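Side-chain contacts in uncharacterized protein (Burkholderia thailandensis, PDB 6AR7), which is of unknown function but may inhibit lysozyme, as LprI-type proteins do: residues 37-42 with 49-54; 77-82 with 133-138; 83-88 with 190-195; 91-96 with 211-216; 169-174 with 181-186. All blocks are in the same frame, centred on the assembly; numbering follows the deposited sequence. Where two conformers were deposited one is given.

Overall arrangement
The chain folds into an all-helical bundle, and the five contacts run from its margin to its middle. Contact 4, a buried Glu-Arg salt bridge, lies nearest the middle, its centre about 7 Å from the centre of the chain. Contact 3 comes next, packing aromatic rings with a solvent-exposed arginine at the rim; contacts 2, 3 and 4 share helix 73-101 and follow one another along it. Contacts 3 and 5 both use helix 180-197, and Leu96 of contact 4 touches Leu183 of contact 5, which is mainly aliphatic, with an arginine at its edge. Contact 2 is a buried polar link between two aromatic residues. Contact 1, its centre about 21 Å from the chain's centre, ties a loop to the helix that follows it by charge.

Contact 1: 37-42 with 49-54; sequences RDRSST and MDEARQ
The loop that joins helices 25-34 and 42-70 is tied to the second helix by a two-pronged salt bridge between Arg39 and Glu51. Both amino groups of the guanidinium take part: NH2 of Arg39 lies 2.9 Å from OE2 of Glu51, while NH1, whose position is less certain, lies 2.9 Å from OE1. The guanidinium and carboxylate planes are turned 55° apart; OE1 sits in the guanidinium plane, whereas OE2 is tilted out of it and receives NH2 on its syn lone pair with a bent N-H...O angle of 134°. Arg39 reaches across because its chain bends at chi2 (-70°) and is extended at chi3, and Glu51 answers with a chain extended beyond CG. The CA atoms of Arg39 and Met49, the closest across the contact, are still 10.7 Å apart, so the bridge is made wholly by long side chains. Gln47 gives OE2 of Glu51 a second, weak hydrogen bond. Arg39 and Glu51 both touch Cys33, which is disulfide-linked to Cys48, and Ser41 N-caps the helix through the backbone N of Gly44. The arrangement is that of a disulfide-linked helical hairpin whose connecting loop is also held by charge.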
# COMPACT_ATOMS: atom_id res chain seq x y z
N ARG A 37 -18.63 23.51 1.40
CA ARG A 37 -18.52 24.79 0.71
C ARG A 37 -17.10 25.34 0.78
O ARG A 37 -16.59 25.91 -0.19
CB ARG A 37 -19.50 25.77 1.35
CG ARG A 37 -20.27 26.67 0.41
CD ARG A 37 -21.47 27.30 1.15
NE ARG A 37 -21.09 28.02 2.37
CZ ARG A 37 -21.38 27.62 3.61
NH1 ARG A 37 -22.05 26.49 3.81
NH2 ARG A 37 -21.00 28.35 4.65
N ASP A 38 -16.45 25.18 1.93
CA ASP A 38 -15.12 25.74 2.12
C ASP A 38 -14.02 24.79 1.68
O ASP A 38 -12.85 25.06 1.94
CB ASP A 38 -14.94 26.17 3.60
CG ASP A 38 -14.98 24.98 4.58
OD1 ASP A 38 -15.44 23.89 4.19
OD2 ASP A 38 -14.60 25.15 5.76
N ARG A 39 -14.37 23.70 0.99
CA ARG A 39 -13.38 22.74 0.50
C ARG A 39 -13.51 22.48 -1.00
O ARG A 39 -12.98 21.48 -1.49
CB ARG A 39 -13.47 21.41 1.28
CG ARG A 39 -13.06 21.51 2.76
CD ARG A 39 -11.56 21.74 2.94
NE ARG A 39 -11.18 21.89 4.35
CZ ARG A 39 -10.91 20.86 5.16
NH1 ARG A 39 -10.96 19.61 4.69
NH2 ARG A 39 -10.58 21.07 6.43
N SER A 40 -14.21 23.35 -1.73
CA SER A 40 -14.46 23.11 -3.15
C SER A 40 -13.22 23.32 -4.01
O SER A 40 -13.11 22.71 -5.08
CB SER A 40 -15.60 24.00 -3.62
OG SER A 40 -15.25 25.36 -3.44
N SER A 41 -12.28 24.14 -3.57
CA SER A 41 -11.06 24.36 -4.33
C SER A 41 -10.23 23.08 -4.39
O SER A 41 -10.43 22.15 -3.60
CB SER A 41 -10.21 25.48 -3.71
OG SER A 41 -9.49 25.00 -2.56
N THR A 42 -9.29 23.04 -5.35
CA THR A 42 -8.40 21.88 -5.46
C THR A 42 -7.60 21.67 -4.18
O THR A 42 -7.41 20.53 -3.74
CB THR A 42 -7.44 22.06 -6.63
OG1 THR A 42 -8.18 22.04 -7.85
CG2 THR A 42 -6.40 20.92 -6.65
N MSE A 49 -8.57 14.81 1.50
CA MSE A 49 -7.94 13.51 1.31
C MSE A 49 -6.80 13.34 2.27
O MSE A 49 -6.60 12.25 2.81
CB MSE A 49 -7.47 13.36 -0.15
CG MSE A 49 -8.61 13.54 -1.11
SE MSE A 49 -8.02 13.81 -3.00
CE MSE A 49 -7.32 12.01 -3.09
N ASP A 50 -6.04 14.42 2.50
CA ASP A 50 -4.94 14.35 3.45
C ASP A 50 -5.46 14.09 4.87
O ASP A 50 -4.84 13.35 5.64
CB ASP A 50 -4.09 15.62 3.39
CG ASP A 50 -3.23 15.71 2.12
OD1 ASP A 50 -2.98 14.67 1.47
OD2 ASP A 50 -2.79 16.83 1.77
N GLU A 51 -6.60 14.69 5.23
CA GLU A 51 -7.17 14.43 6.55
C GLU A 51 -7.63 12.98 6.67
O GLU A 51 -7.44 12.34 7.72
CB GLU A 51 -8.34 15.39 6.81
CG GLU A 51 -7.89 16.81 7.20
CD GLU A 51 -8.96 17.86 6.99
OE1 GLU A 51 -10.06 17.51 6.51
OE2 GLU A 51 -8.69 19.05 7.28
N ALA A 52 -8.22 12.43 5.60
CA ALA A 52 -8.61 11.03 5.59
C ALA A 52 -7.39 10.13 5.74
O ALA A 52 -7.41 9.13 6.48
CB ALA A 52 -9.37 10.72 4.30
N ARG A 53 -6.30 10.48 5.05
CA ARG A 53 -5.09 9.67 5.12
C ARG A 53 -4.54 9.64 6.53
O ARG A 53 -4.11 8.59 7.02
CB ARG A 53 -4.05 10.18 4.14
CG ARG A 53 -2.86 9.24 4.03
CD ARG A 53 -1.60 9.93 3.57
NE ARG A 53 -1.14 10.87 4.58
CZ ARG A 53 -1.02 12.17 4.37
NH1 ARG A 53 -1.30 12.68 3.17
NH2 ARG A 53 -0.61 12.96 5.36
N GLN A 54 -4.51 10.79 7.20
CA GLN A 54 -4.04 10.82 8.58
C GLN A 54 -4.92 9.97 9.49
O GLN A 54 -4.42 9.29 10.39
CB GLN A 54 -4.01 12.27 9.09
CG GLN A 54 -2.93 13.15 8.49
CD GLN A 54 -3.14 14.62 8.84
OE1 GLN A 54 -3.23 14.98 10.01
NE2 GLN A 54 -3.21 15.47 7.82

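Contact 2: 77-82 with 133-138; sequences RGWQES and DRYAQP
Helix 73-101 and the C-terminal end of helix 107-136 stand well apart here: Trp79 and Tyr135, the nearest pair across the contact, have CA atoms 12.0 Å from each other, and two aromatic side chains span the gap. The indole NE1 of Trp79 donates to the phenolic OH of Tyr135 over 2.9 Å, with a moderately bent N-H...O angle of 144°. The oxygen lies close to the indole plane, at the edge where the N-H emerges. Trp79 in turn comes to the edge of the phenol, its CD1 lying in that ring's plane and 3.9 Å from CE2 of Tyr135. The rings meet obliquely, their planes 77° apart. Each side chain leaves its helix with CG beside the backbone N, which sends both rings into the space between the helices. Leu67 of helix 42-70 touches both residues, and Leu128 and Ala131 also pack on Trp79. Within helix 73-101, OG of Ser82 donates to the backbone O of Trp79 at 2.7 Å. Chemically, the bond gives the buried indole N-H an acceptor, the phenol oxygen, at a site that Leu67, Leu128 and Ala131 help to line.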
# COMPACT_ATOMS: atom_id res chain seq x y z
N ARG A 77 5.26 -12.01 15.87
CA ARG A 77 6.59 -11.66 15.36
C ARG A 77 6.57 -11.49 13.85
O ARG A 77 7.23 -10.59 13.32
CB ARG A 77 7.61 -12.73 15.76
CG ARG A 77 7.91 -12.75 17.25
CD ARG A 77 9.06 -13.69 17.58
NE ARG A 77 8.65 -15.09 17.54
CZ ARG A 77 8.13 -15.74 18.58
NH1 ARG A 77 7.95 -15.10 19.73
NH2 ARG A 77 7.78 -17.01 18.46
N GLY A 78 5.82 -12.34 13.15
CA GLY A 78 5.69 -12.20 11.71
C GLY A 78 5.08 -10.86 11.31
O GLY A 78 5.58 -10.19 10.41
N TRP A 79 3.99 -10.46 11.97
CA TRP A 79 3.38 -9.18 11.63
C TRP A 79 4.27 -8.02 12.05
O TRP A 79 4.33 -6.99 11.35
CB TRP A 79 1.99 -9.06 12.26
CG TRP A 79 0.95 -9.77 11.46
CD1 TRP A 79 0.49 -11.04 11.66
CD2 TRP A 79 0.26 -9.28 10.30
NE1 TRP A 79 -0.43 -11.37 10.70
CE2 TRP A 79 -0.61 -10.30 9.87
CE3 TRP A 79 0.28 -8.07 9.60
CZ2 TRP A 79 -1.43 -10.15 8.75
CZ3 TRP A 79 -0.55 -7.92 8.50
CH2 TRP A 79 -1.39 -8.95 8.09
N GLN A 80 4.96 -8.15 13.18
CA GLN A 80 5.89 -7.11 13.59
C GLN A 80 6.95 -6.91 12.52
O GLN A 80 7.33 -5.77 12.20
CB GLN A 80 6.54 -7.45 14.93
CG GLN A 80 5.58 -7.34 16.09
CD GLN A 80 6.23 -7.74 17.40
OE1 GLN A 80 7.04 -8.66 17.43
NE2 GLN A 80 5.85 -7.07 18.48
N GLU A 81 7.44 -8.01 11.95
CA GLU A 81 8.38 -7.91 10.86
C GLU A 81 7.75 -7.23 9.65
O GLU A 81 8.36 -6.34 9.04
CB GLU A 81 8.88 -9.31 10.49
CG GLU A 81 9.85 -9.31 9.31
CD GLU A 81 11.14 -8.57 9.58
OE1 GLU A 81 11.53 -8.42 10.75
OE2 GLU A 81 11.75 -8.10 8.60
N SER A 82 6.51 -7.60 9.32
CA SER A 82 5.84 -7.00 8.17
C SER A 82 5.69 -5.49 8.34
O SER A 82 5.86 -4.72 7.39
CB SER A 82 4.48 -7.66 7.94
OG SER A 82 3.48 -7.07 8.74
N ASP A 133 -8.91 -9.12 13.65
CA ASP A 133 -10.25 -9.66 13.88
C ASP A 133 -10.23 -11.18 13.81
O ASP A 133 -10.90 -11.86 14.60
CB ASP A 133 -11.24 -9.11 12.85
CG ASP A 133 -11.53 -7.64 13.06
OD1 ASP A 133 -11.05 -7.08 14.07
OD2 ASP A 133 -12.21 -7.04 12.21
N ARG A 134 -9.46 -11.74 12.89
CA ARG A 134 -9.41 -13.19 12.75
C ARG A 134 -8.70 -13.83 13.94
O ARG A 134 -9.11 -14.90 14.41
CB ARG A 134 -8.72 -13.56 11.44
CG ARG A 134 -8.91 -15.01 11.02
CD ARG A 134 -8.85 -15.15 9.51
NE ARG A 134 -8.66 -13.87 8.82
CZ ARG A 134 -7.48 -13.39 8.45
NH1 ARG A 134 -7.40 -12.21 7.83
NH2 ARG A 134 -6.37 -14.07 8.70
N TYR A 135 -7.64 -13.20 14.45
CA TYR A 135 -6.96 -13.73 15.63
C TYR A 135 -7.78 -13.57 16.91
O TYR A 135 -7.53 -14.28 17.88
CB TYR A 135 -5.61 -13.03 15.84
CG TYR A 135 -4.60 -13.24 14.74
CD1 TYR A 135 -4.60 -14.40 13.96
CD2 TYR A 135 -3.65 -12.27 14.46
CE1 TYR A 135 -3.66 -14.59 12.95
CE2 TYR A 135 -2.72 -12.44 13.45
CZ TYR A 135 -2.73 -13.60 12.70
OH TYR A 135 -1.79 -13.75 11.69
N ALA A 136 -8.76 -12.66 16.92
CA ALA A 136 -9.48 -12.36 18.15
C ALA A 136 -10.55 -13.39 18.50
O ALA A 136 -10.93 -13.49 19.66
CB ALA A 136 -10.13 -10.98 18.06
N GLN A 137 -11.05 -14.12 17.51
CA GLN A 137 -12.12 -15.09 17.73
C GLN A 137 -11.56 -16.46 18.09
O GLN A 137 -10.36 -16.74 17.92
CB GLN A 137 -12.99 -15.14 16.48
CG GLN A 137 -12.22 -15.42 15.21
CD GLN A 137 -13.08 -15.29 13.99
OE1 GLN A 137 -13.97 -14.43 13.94
NE2 GLN A 137 -12.83 -16.13 13.00
N PRO A 138 -12.40 -17.34 18.63
CA PRO A 138 -11.93 -18.70 18.96
C PRO A 138 -11.47 -19.45 17.72
O PRO A 138 -12.09 -19.39 16.66
CB PRO A 138 -13.16 -19.36 19.59
CG PRO A 138 -13.97 -18.23 20.12
CD PRO A 138 -13.76 -17.10 19.14

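Contact 3: 83-88 with 190-195; sequences QRRWLA and WAAFSD
Trp86 and Phe193 both carry CG opposite the backbone N, with chi1 at -174° and 161°, and these torsions lay the two side chains next to each other, pointing the same way out of neighbouring helices. The helices form an antiparallel pair within the all-helical bundle: the axes of 83-88 and 190-195 approach to 8.3 Å, with a signed crossing angle of -160°. Between the rings is an edge-to-face contact in which the pyrrole edge of Trp86 is directed at the face of Phe193. CD1 of Trp86 stands over that face toward its rim, and CB of the same tryptophan rests 3.7 Å from CD1 of Phe193. Arg124 of helix 107-136 also makes a cation-pi contact with Trp86 and touches Phe193, while Leu209 of helix 203-223 packs on Phe193. Nearer solvent, the side chain of Arg85 runs past Ala192, with CD 4.2 Å and NH1 4.1 Å from CB of Ala192. NE of that arginine is engaged in a salt bridge with Glu81, one turn back on its own helix. Where the backbones are nearest, at Arg85 and Phe193, CB of Arg85 is set 3.6 Å from CA of Phe193.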
# COMPACT_ATOMS: atom_id res chain seq x y z
N GLN A 83 5.40 -5.04 9.57
CA GLN A 83 5.20 -3.61 9.79
C GLN A 83 6.51 -2.85 9.69
O GLN A 83 6.56 -1.75 9.14
CB GLN A 83 4.54 -3.37 11.15
CG GLN A 83 4.17 -1.88 11.42
CD GLN A 83 3.05 -1.37 10.54
OE1 GLN A 83 2.47 -2.10 9.72
NE2 GLN A 83 2.74 -0.09 10.68
N ARG A 84 7.60 -3.42 10.21
CA ARG A 84 8.89 -2.79 10.03
C ARG A 84 9.20 -2.64 8.54
O ARG A 84 9.71 -1.60 8.10
CB ARG A 84 9.97 -3.63 10.72
CG ARG A 84 10.18 -3.35 12.22
CD ARG A 84 11.39 -4.12 12.81
NE ARG A 84 11.29 -5.58 12.71
CZ ARG A 84 10.75 -6.38 13.63
NH1 ARG A 84 10.26 -5.88 14.75
NH2 ARG A 84 10.71 -7.70 13.43
N ARG A 85 8.88 -3.66 7.74
CA ARG A 85 9.13 -3.62 6.31
C ARG A 85 8.18 -2.66 5.62
O ARG A 85 8.57 -1.97 4.67
CB ARG A 85 9.01 -5.01 5.70
CG ARG A 85 10.01 -6.04 6.24
CD ARG A 85 11.44 -5.69 5.87
NE ARG A 85 12.37 -6.75 6.25
CZ ARG A 85 13.67 -6.75 5.94
NH1 ARG A 85 14.18 -5.74 5.24
NH2 ARG A 85 14.45 -7.75 6.32
N TRP A 86 6.94 -2.60 6.09
CA TRP A 86 5.98 -1.68 5.48
C TRP A 86 6.43 -0.23 5.66
O TRP A 86 6.40 0.57 4.72
CB TRP A 86 4.60 -1.89 6.09
CG TRP A 86 3.55 -1.09 5.42
CD1 TRP A 86 2.98 -1.34 4.20
CD2 TRP A 86 2.93 0.10 5.92
NE1 TRP A 86 2.04 -0.39 3.92
CE2 TRP A 86 1.98 0.51 4.95
CE3 TRP A 86 3.06 0.85 7.10
CZ2 TRP A 86 1.19 1.64 5.12
CZ3 TRP A 86 2.26 1.99 7.26
CH2 TRP A 86 1.33 2.37 6.28
N LEU A 87 6.84 0.11 6.88
CA LEU A 87 7.27 1.47 7.17
C LEU A 87 8.49 1.86 6.34
O LEU A 87 8.56 2.99 5.84
CB LEU A 87 7.57 1.61 8.66
CG LEU A 87 6.32 1.57 9.52
CD1 LEU A 87 6.69 1.44 11.00
CD2 LEU A 87 5.50 2.83 9.27
N ALA A 88 9.45 0.95 6.19
CA ALA A 88 10.63 1.26 5.39
C ALA A 88 10.25 1.47 3.93
O ALA A 88 10.79 2.36 3.26
CB ALA A 88 11.69 0.17 5.51
N TRP A 190 9.64 -2.53 -1.22
CA TRP A 190 8.32 -3.11 -1.41
C TRP A 190 8.41 -4.64 -1.44
O TRP A 190 7.61 -5.33 -0.79
CB TRP A 190 7.65 -2.56 -2.68
CG TRP A 190 6.36 -3.26 -2.90
CD1 TRP A 190 5.15 -2.91 -2.40
CD2 TRP A 190 6.15 -4.49 -3.60
NE1 TRP A 190 4.20 -3.83 -2.75
CE2 TRP A 190 4.79 -4.81 -3.50
CE3 TRP A 190 7.00 -5.35 -4.31
CZ2 TRP A 190 4.24 -5.95 -4.08
CZ3 TRP A 190 6.45 -6.49 -4.88
CH2 TRP A 190 5.09 -6.77 -4.77
N ALA A 191 9.38 -5.19 -2.18
CA ALA A 191 9.48 -6.64 -2.31
C ALA A 191 9.81 -7.30 -0.99
O ALA A 191 9.28 -8.37 -0.67
CB ALA A 191 10.53 -7.02 -3.37
N ALA A 192 10.68 -6.67 -0.19
CA ALA A 192 10.95 -7.18 1.16
C ALA A 192 9.69 -7.12 2.03
O ALA A 192 9.46 -8.01 2.85
CB ALA A 192 12.10 -6.39 1.79
N PHE A 193 8.87 -6.07 1.87
CA PHE A 193 7.58 -6.05 2.57
C PHE A 193 6.68 -7.19 2.08
O PHE A 193 6.10 -7.93 2.89
CB PHE A 193 6.89 -4.69 2.38
CG PHE A 193 5.40 -4.70 2.65
CD1 PHE A 193 4.92 -4.90 3.93
CD2 PHE A 193 4.49 -4.49 1.63
CE1 PHE A 193 3.55 -4.91 4.18
CE2 PHE A 193 3.13 -4.49 1.86
CZ PHE A 193 2.65 -4.70 3.14
N SER A 194 6.57 -7.34 0.76
CA SER A 194 5.78 -8.42 0.19
C SER A 194 6.22 -9.77 0.75
O SER A 194 5.39 -10.59 1.15
CB SER A 194 5.90 -8.40 -1.33
OG SER A 194 5.13 -9.43 -1.90
N ASP A 195 7.54 -10.01 0.80
CA ASP A 195 8.01 -11.29 1.32
C ASP A 195 7.60 -11.48 2.78
O ASP A 195 7.23 -12.59 3.19
CB ASP A 195 9.53 -11.42 1.19
CG ASP A 195 10.00 -11.52 -0.26
OD1 ASP A 195 9.18 -11.89 -1.14
OD2 ASP A 195 11.19 -11.26 -0.51

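Contact 4: 91-96 with 211-216; sequences KDEAHL and GARVAT
A charged pair is buried near the middle of the chain, where Glu93 and Arg213 meet from opposite directions in a salt bridge. NH1 of Arg213 comes very close to OE2 of Glu93, at 2.6 Å, along a fairly straight bond of 164°. The oxygen lies in the guanidinium plane, yet NH1 approaches it from above the carboxylate plane, and the two flat groups are turned 64° apart. A second, weak bond runs from NH2 of Arg213 to OE1 of Glu93 at 3.0 Å. Both chains are bent at chi2. Beyond that bend the arginine runs straight, carrying its guanidinium across a gap in which the helix axes come no nearer than 14.4 Å. Polar neighbours complete the network: Trp89 bonds to OE1 of Glu93 through its indole NE1, and Gln187 accepts from NE of Arg213. These partners probably fix the rotation of both charged groups and help offset the cost of burying them. Apolar groups close in at the sides, with CD2 of Leu96 3.8 Å from NH2 of Arg213 and CG2 of Thr216 3.9 Å from OE2 of Glu93. The bridge joins helices 73-101 and 203-223, which run roughly parallel here. Ala186 of helix 180-197 packs against Glu93, Trp190 of that helix and Met164 of helix 155-174 touch Arg213, and Phe220 borders Glu93 and Leu96.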
# COMPACT_ATOMS: atom_id res chain seq x y z
N LYS A 91 8.57 4.90 3.51
CA LYS A 91 9.52 6.01 3.57
C LYS A 91 10.16 6.27 2.21
O LYS A 91 10.28 7.42 1.78
CB LYS A 91 10.59 5.76 4.64
N ASP A 92 10.61 5.21 1.52
CA ASP A 92 11.25 5.44 0.22
C ASP A 92 10.24 5.60 -0.91
O ASP A 92 10.50 6.33 -1.87
CB ASP A 92 12.22 4.31 -0.10
CG ASP A 92 13.59 4.53 0.54
OD1 ASP A 92 13.87 5.67 0.97
OD2 ASP A 92 14.40 3.58 0.56
N GLU A 93 9.06 4.99 -0.80
CA GLU A 93 8.05 5.20 -1.83
C GLU A 93 7.65 6.67 -1.93
O GLU A 93 7.34 7.16 -3.03
CB GLU A 93 6.85 4.32 -1.52
CG GLU A 93 5.76 4.34 -2.57
CD GLU A 93 6.11 3.50 -3.78
OE1 GLU A 93 7.10 2.73 -3.73
OE2 GLU A 93 5.37 3.61 -4.78
N ALA A 94 7.66 7.41 -0.82
CA ALA A 94 7.38 8.84 -0.89
C ALA A 94 8.37 9.56 -1.79
O ALA A 94 8.00 10.49 -2.51
CB ALA A 94 7.37 9.45 0.51
N HIS A 95 9.64 9.14 -1.77
CA HIS A 95 10.62 9.73 -2.68
C HIS A 95 10.29 9.40 -4.12
O HIS A 95 10.51 10.23 -5.02
CB HIS A 95 12.04 9.22 -2.37
CG HIS A 95 12.47 9.45 -0.95
ND1 HIS A 95 12.10 10.55 -0.22
CD2 HIS A 95 13.27 8.71 -0.14
CE1 HIS A 95 12.63 10.48 0.98
NE2 HIS A 95 13.35 9.38 1.06
N LEU A 96 9.80 8.19 -4.38
CA LEU A 96 9.44 7.80 -5.74
C LEU A 96 8.22 8.58 -6.21
O LEU A 96 8.17 9.04 -7.35
CB LEU A 96 9.17 6.30 -5.81
CG LEU A 96 8.59 5.75 -7.12
CD1 LEU A 96 9.50 6.08 -8.30
CD2 LEU A 96 8.38 4.21 -7.01
N GLY A 211 -0.79 -7.40 -7.35
CA GLY A 211 -1.65 -6.68 -8.29
C GLY A 211 -1.77 -5.21 -7.94
O GLY A 211 -1.83 -4.35 -8.82
N ALA A 212 -1.79 -4.89 -6.63
CA ALA A 212 -1.81 -3.49 -6.21
C ALA A 212 -0.53 -2.78 -6.61
O ALA A 212 -0.57 -1.63 -7.08
CB ALA A 212 -2.01 -3.39 -4.70
N ARG A 213 0.63 -3.44 -6.47
CA ARG A 213 1.87 -2.83 -6.91
C ARG A 213 1.90 -2.69 -8.44
O ARG A 213 2.40 -1.69 -8.96
CB ARG A 213 3.06 -3.64 -6.40
CG ARG A 213 4.43 -2.98 -6.66
CD ARG A 213 4.50 -1.59 -6.06
NE ARG A 213 5.86 -1.03 -6.13
CZ ARG A 213 6.17 0.23 -5.82
NH1 ARG A 213 5.23 1.06 -5.42
NH2 ARG A 213 7.43 0.66 -5.91
N VAL A 214 1.34 -3.66 -9.17
CA VAL A 214 1.24 -3.53 -10.63
C VAL A 214 0.53 -2.22 -11.00
O VAL A 214 0.99 -1.46 -11.87
CB VAL A 214 0.50 -4.73 -11.25
CG1 VAL A 214 0.19 -4.45 -12.70
CG2 VAL A 214 1.32 -6.04 -11.15
N ALA A 215 -0.61 -1.95 -10.35
CA ALA A 215 -1.40 -0.77 -10.67
C ALA A 215 -0.65 0.52 -10.38
O ALA A 215 -0.71 1.48 -11.15
CB ALA A 215 -2.73 -0.82 -9.91
N THR A 216 0.08 0.57 -9.26
CA THR A 216 0.89 1.74 -8.96
C THR A 216 1.95 1.97 -10.04
O THR A 216 2.07 3.08 -10.58
CB THR A 216 1.56 1.59 -7.59
OG1 THR A 216 0.56 1.47 -6.55
CG2 THR A 216 2.45 2.79 -7.30

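Contact 5: 169-174 with 181-186; sequences EKLRAR and QTLVAA
The backbone O of Arg172 accepts a hydrogen bond from NE of Arg180, in the short turn between two helices, while the side chain of Arg172 lies against Leu183 and Val184 of the facing helix. Its guanidinium makes the approach by an edge: NH2 of Arg172 comes to 3.9 Å from CG2 of Val184, with the methyl near the guanidinium plane. A bend at chi3 (90°) in the otherwise extended arginine brings the group there. Glu169, on the same helix, adds a salt bridge to NH1 that rests on charge alone, its OE2 lying well out of the guanidinium plane. Deeper in, the contact is aliphatic. Leu183 projects toward residues 169-174: its CD1 meets CD2 of Leu171 at 3.7 Å, the two leucines crossing at a slant, while its CD2 lies between Leu171 and Arg172, 3.8 Å from CG of Leu171 and 3.6 Å from CA of Arg172. The two helices run nearly antiparallel, at 153°, with axes 10.4 Å apart, and form a helical hairpin. Around it, Leu96 of helix 73-101 packs on Leu183, Tyr168 touches both Leu183 and Val184, and Leu217 and Phe220 of helix 203-223 lie against Leu171.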
# COMPACT_ATOMS: atom_id res chain seq x y z
N GLU A 169 9.84 -2.17 -15.64
CA GLU A 169 10.84 -1.86 -16.66
C GLU A 169 10.40 -0.71 -17.56
O GLU A 169 11.20 0.16 -17.91
CB GLU A 169 11.14 -3.11 -17.49
CG GLU A 169 11.93 -4.13 -16.68
CD GLU A 169 13.28 -3.60 -16.23
OE1 GLU A 169 13.86 -2.74 -16.94
OE2 GLU A 169 13.76 -4.02 -15.15
N LYS A 170 9.12 -0.68 -17.94
CA LYS A 170 8.60 0.45 -18.70
C LYS A 170 8.76 1.76 -17.93
O LYS A 170 9.14 2.78 -18.50
CB LYS A 170 7.13 0.19 -19.07
CG LYS A 170 6.48 1.29 -19.91
CD LYS A 170 5.05 0.90 -20.30
CE LYS A 170 4.18 2.13 -20.56
NZ LYS A 170 2.72 1.90 -20.29
N LEU A 171 8.46 1.76 -16.62
CA LEU A 171 8.63 2.97 -15.80
C LEU A 171 10.10 3.36 -15.72
O LEU A 171 10.46 4.52 -15.92
CB LEU A 171 8.06 2.75 -14.40
CG LEU A 171 8.36 3.84 -13.36
CD1 LEU A 171 7.81 5.21 -13.75
CD2 LEU A 171 7.79 3.41 -12.00
N ARG A 172 10.96 2.39 -15.41
CA ARG A 172 12.37 2.70 -15.25
C ARG A 172 12.93 3.36 -16.50
O ARG A 172 13.73 4.30 -16.41
CB ARG A 172 13.17 1.44 -14.92
CG ARG A 172 14.66 1.68 -14.91
CD ARG A 172 15.40 0.78 -13.95
NE ARG A 172 15.82 -0.47 -14.57
CZ ARG A 172 16.37 -1.48 -13.90
NH1 ARG A 172 16.74 -2.59 -14.55
NH2 ARG A 172 16.53 -1.40 -12.58
N ALA A 173 12.51 2.89 -17.68
CA ALA A 173 13.02 3.45 -18.92
C ALA A 173 12.48 4.86 -19.19
O ALA A 173 13.15 5.66 -19.84
CB ALA A 173 12.70 2.53 -20.10
N ARG A 174 11.27 5.17 -18.72
CA ARG A 174 10.67 6.47 -19.00
C ARG A 174 11.06 7.54 -17.99
O ARG A 174 10.76 8.72 -18.21
CB ARG A 174 9.15 6.36 -19.07
CG ARG A 174 8.63 5.81 -20.39
CD ARG A 174 7.14 5.59 -20.34
NE ARG A 174 6.65 4.91 -21.54
CZ ARG A 174 5.45 5.10 -22.06
NH1 ARG A 174 4.60 5.93 -21.49
NH2 ARG A 174 5.08 4.44 -23.16
N GLN A 181 17.32 5.64 -9.28
CA GLN A 181 17.73 4.95 -8.06
C GLN A 181 16.61 4.97 -7.02
O GLN A 181 16.52 4.07 -6.18
CB GLN A 181 19.00 5.59 -7.49
CG GLN A 181 20.30 5.00 -8.07
CD GLN A 181 20.38 3.48 -8.01
OE1 GLN A 181 20.29 2.87 -6.94
NE2 GLN A 181 20.55 2.85 -9.18
N THR A 182 15.73 5.98 -7.06
CA THR A 182 14.61 6.00 -6.13
C THR A 182 13.57 4.93 -6.47
O THR A 182 12.94 4.38 -5.57
CB THR A 182 13.97 7.39 -6.07
OG1 THR A 182 13.13 7.59 -7.21
CG2 THR A 182 15.07 8.46 -6.06
N LEU A 183 13.39 4.62 -7.76
CA LEU A 183 12.53 3.49 -8.12
C LEU A 183 13.16 2.18 -7.67
O LEU A 183 12.48 1.33 -7.09
CB LEU A 183 12.28 3.47 -9.63
CG LEU A 183 11.59 2.24 -10.22
CD1 LEU A 183 10.22 1.99 -9.62
CD2 LEU A 183 11.50 2.36 -11.74
N VAL A 184 14.46 2.00 -7.93
CA VAL A 184 15.15 0.78 -7.50
C VAL A 184 15.01 0.60 -5.99
O VAL A 184 14.65 -0.48 -5.51
CB VAL A 184 16.64 0.83 -7.91
CG1 VAL A 184 17.38 -0.39 -7.37
CG2 VAL A 184 16.78 0.92 -9.43
N ALA A 185 15.27 1.66 -5.23
CA ALA A 185 15.22 1.56 -3.78
C ALA A 185 13.80 1.30 -3.28
O ALA A 185 13.58 0.44 -2.41
CB ALA A 185 15.80 2.83 -3.16
N ALA A 186 12.81 2.03 -3.81
CA ALA A 186 11.44 1.82 -3.35
C ALA A 186 10.95 0.42 -3.66
O ALA A 186 10.32 -0.23 -2.82
CB ALA A 186 10.50 2.85 -3.99